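Local coordinates for protein D-alanyl-D-alanine carboxypeptidase DacD (Escherichia coli, PDB 5FSR) that removes the terminal D-alanine from the peptide stems of peptidoglycan precursors, acting as a serine DD-carboxypeptidase of the penicillin-binding protein family, at residues H166-T169 with D174-G177. Residues are numbered along the deposited sequence; the frame is centred on the assembly and turned at random.
Sequences HFET and DAPG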
ATOM      1  N   HIS A 166       8.253  -0.279 -12.951  1.00 29.82           N
ATOM      2  CA  HIS A 166       9.565   0.358 -13.192  1.00 30.46           C
ATOM      3  C   HIS A 166       9.491   1.854 -12.899  1.00 29.73           C
ATOM      4  O   HIS A 166       8.527   2.533 -13.247  1.00 29.55           O
ATOM      5  CB  HIS A 166      10.005   0.118 -14.625  1.00 32.57           C
ATOM      6  CG  HIS A 166      11.363   0.650 -14.926  1.00 33.80           C
ATOM      7  ND1 HIS A 166      12.500   0.124 -14.360  1.00 34.04           N
ATOM      8  CD2 HIS A 166      11.767   1.665 -15.730  1.00 34.87           C
ATOM      9  CE1 HIS A 166      13.551   0.794 -14.800  1.00 35.24           C
ATOM     10  NE2 HIS A 166      13.131   1.724 -15.641  1.00 35.81           N
ATOM     11  N   PHE A 167      10.519   2.365 -12.233  1.00 29.37           N
ATOM     12  CA  PHE A 167      10.569   3.774 -11.856  1.00 28.60           C
ATOM     13  C   PHE A 167      11.694   4.461 -12.634  1.00 30.04           C
ATOM     14  O   PHE A 167      12.623   3.802 -13.081  1.00 31.07           O
ATOM     15  CB  PHE A 167      10.748   3.879 -10.347  1.00 26.97           C
ATOM     16  CG  PHE A 167       9.611   3.311  -9.556  1.00 25.53           C
ATOM     17  CD1 PHE A 167       8.361   3.941  -9.550  1.00 24.91           C
ATOM     18  CD2 PHE A 167       9.759   2.139  -8.837  1.00 25.04           C
ATOM     19  CE1 PHE A 167       7.292   3.415  -8.808  1.00 23.90           C
ATOM     20  CE2 PHE A 167       8.675   1.600  -8.115  1.00 24.01           C
ATOM     21  CZ  PHE A 167       7.461   2.248  -8.086  1.00 23.25           C
ATOM     22  N   GLU A 168      11.550   5.769 -12.833  1.00 30.28           N
ATOM     23  CA  GLU A 168      12.621   6.641 -13.360  1.00 31.61           C
ATOM     24  C   GLU A 168      13.017   7.801 -12.450  1.00 30.53           C
ATOM     25  O   GLU A 168      14.163   8.164 -12.443  1.00 31.28           O
ATOM     26  CB  GLU A 168      12.248   7.217 -14.727  1.00 33.60           C
ATOM     27  CG  GLU A 168      12.305   6.208 -15.855  1.00 35.34           C
ATOM     28  CD  GLU A 168      12.031   6.838 -17.202  1.00 37.59           C
ATOM     29  OE1 GLU A 168      11.042   7.612 -17.304  1.00 37.32           O
ATOM     30  OE2 GLU A 168      12.814   6.562 -18.154  1.00 39.81           O
ATOM     31  N   THR A 169      12.089   8.400 -11.705  1.00 29.08           N
ATOM     32  CA  THR A 169      12.416   9.576 -10.873  1.00 28.37           C
ATOM     33  C   THR A 169      11.950   9.339  -9.461  1.00 26.53           C
ATOM     34  O   THR A 169      11.089   8.515  -9.276  1.00 25.51           O
ATOM     35  CB  THR A 169      11.754  10.847 -11.429  1.00 29.00           C
ATOM     36  OG1 THR A 169      10.321  10.667 -11.550  1.00 28.25           O
ATOM     37  CG2 THR A 169      12.362  11.163 -12.776  1.00 30.80           C
ATOM     38  N   ASP A 174       8.180  14.190 -14.257  1.00 33.42           N
ATOM     39  CA  ASP A 174       9.040  14.064 -15.439  1.00 35.37           C
ATOM     40  C   ASP A 174       9.589  12.655 -15.601  1.00 34.86           C
ATOM     41  O   ASP A 174      10.823  12.453 -15.693  1.00 35.25           O
ATOM     42  CB  ASP A 174      10.196  15.105 -15.407  1.00 36.49           C
ATOM     43  CG  ASP A 174      10.875  15.313 -16.799  1.00 39.11           C
ATOM     44  OD1 ASP A 174      10.489  14.633 -17.805  1.00 40.24           O
ATOM     45  OD2 ASP A 174      11.808  16.167 -16.882  1.00 40.19           O
ATOM     46  N   ALA A 175       8.654  11.688 -15.638  1.00 34.07           N
ATOM     47  CA  ALA A 175       8.962  10.267 -15.744  1.00 33.26           C
ATOM     48  C   ALA A 175       7.949   9.505 -16.647  1.00 33.91           C
ATOM     49  O   ALA A 175       7.143   8.708 -16.164  1.00 32.48           O
ATOM     50  CB  ALA A 175       9.030   9.665 -14.350  1.00 31.06           C
ATOM     51  N   PRO A 176       8.028   9.716 -17.975  1.00 35.84           N
ATOM     52  CA  PRO A 176       7.126   9.010 -18.906  1.00 36.83           C
ATOM     53  C   PRO A 176       7.402   7.498 -19.058  1.00 36.35           C
ATOM     54  O   PRO A 176       6.536   6.750 -19.527  1.00 36.79           O
ATOM     55  CB  PRO A 176       7.343   9.758 -20.228  1.00 39.64           C
ATOM     56  CG  PRO A 176       8.717  10.339 -20.136  1.00 39.87           C
ATOM     57  CD  PRO A 176       9.050  10.506 -18.683  1.00 37.46           C
ATOM     58  N   GLY A 177       8.594   7.061 -18.666  1.00 35.53           N
ATOM     59  CA  GLY A 177       8.930   5.653 -18.663  1.00 35.12           C
ATOM     60  C   GLY A 177       8.331   4.893 -17.506  1.00 32.68           C
ATOM     61  O   GLY A 177       8.077   3.715 -17.637  1.00 32.64           O
TER
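In the loop joining helices 146-159 and 182-193 of the carboxypeptidase domain, Glu168 and Thr169 fold back onto Ala175 and Gly177. The one hydrogen bond between the two segments runs from Gly177 N to Glu168 OE1, 2.9 Å long and bent to 135° at the hydrogen. It reaches the oxygen from above the carboxylate, 50° out of its plane. Beyond CG the glutamate chain is extended (chi2 -176°), long enough to carry the acid across to the other segment. Glycine suits the receiving end, because with no side chain it lets the carboxylate settle over its backbone, Glu168 CD lying 3.6 Å from Gly177 CA. Nearer the turn, the small methyl of buried Ala175 only packs against Thr169, its CB 3.2 Å from Thr169 OG1, whose hydrogen bond goes to Leu173 O. Threonine suits the place because its hydroxyl bonds within the turn while its methyl packs across it, Thr169 CG2 lying 3.5 Å from Asp174 O. The side chain of Thr169 lies about 10 Å from that of Ser64, the probable acyl-ester nucleophile. A single bond, bent and out of plane, is probably weaker than a straight in-plane one, and the rest of the contact is van der Waals packing, much of it around the Ala175 methyl.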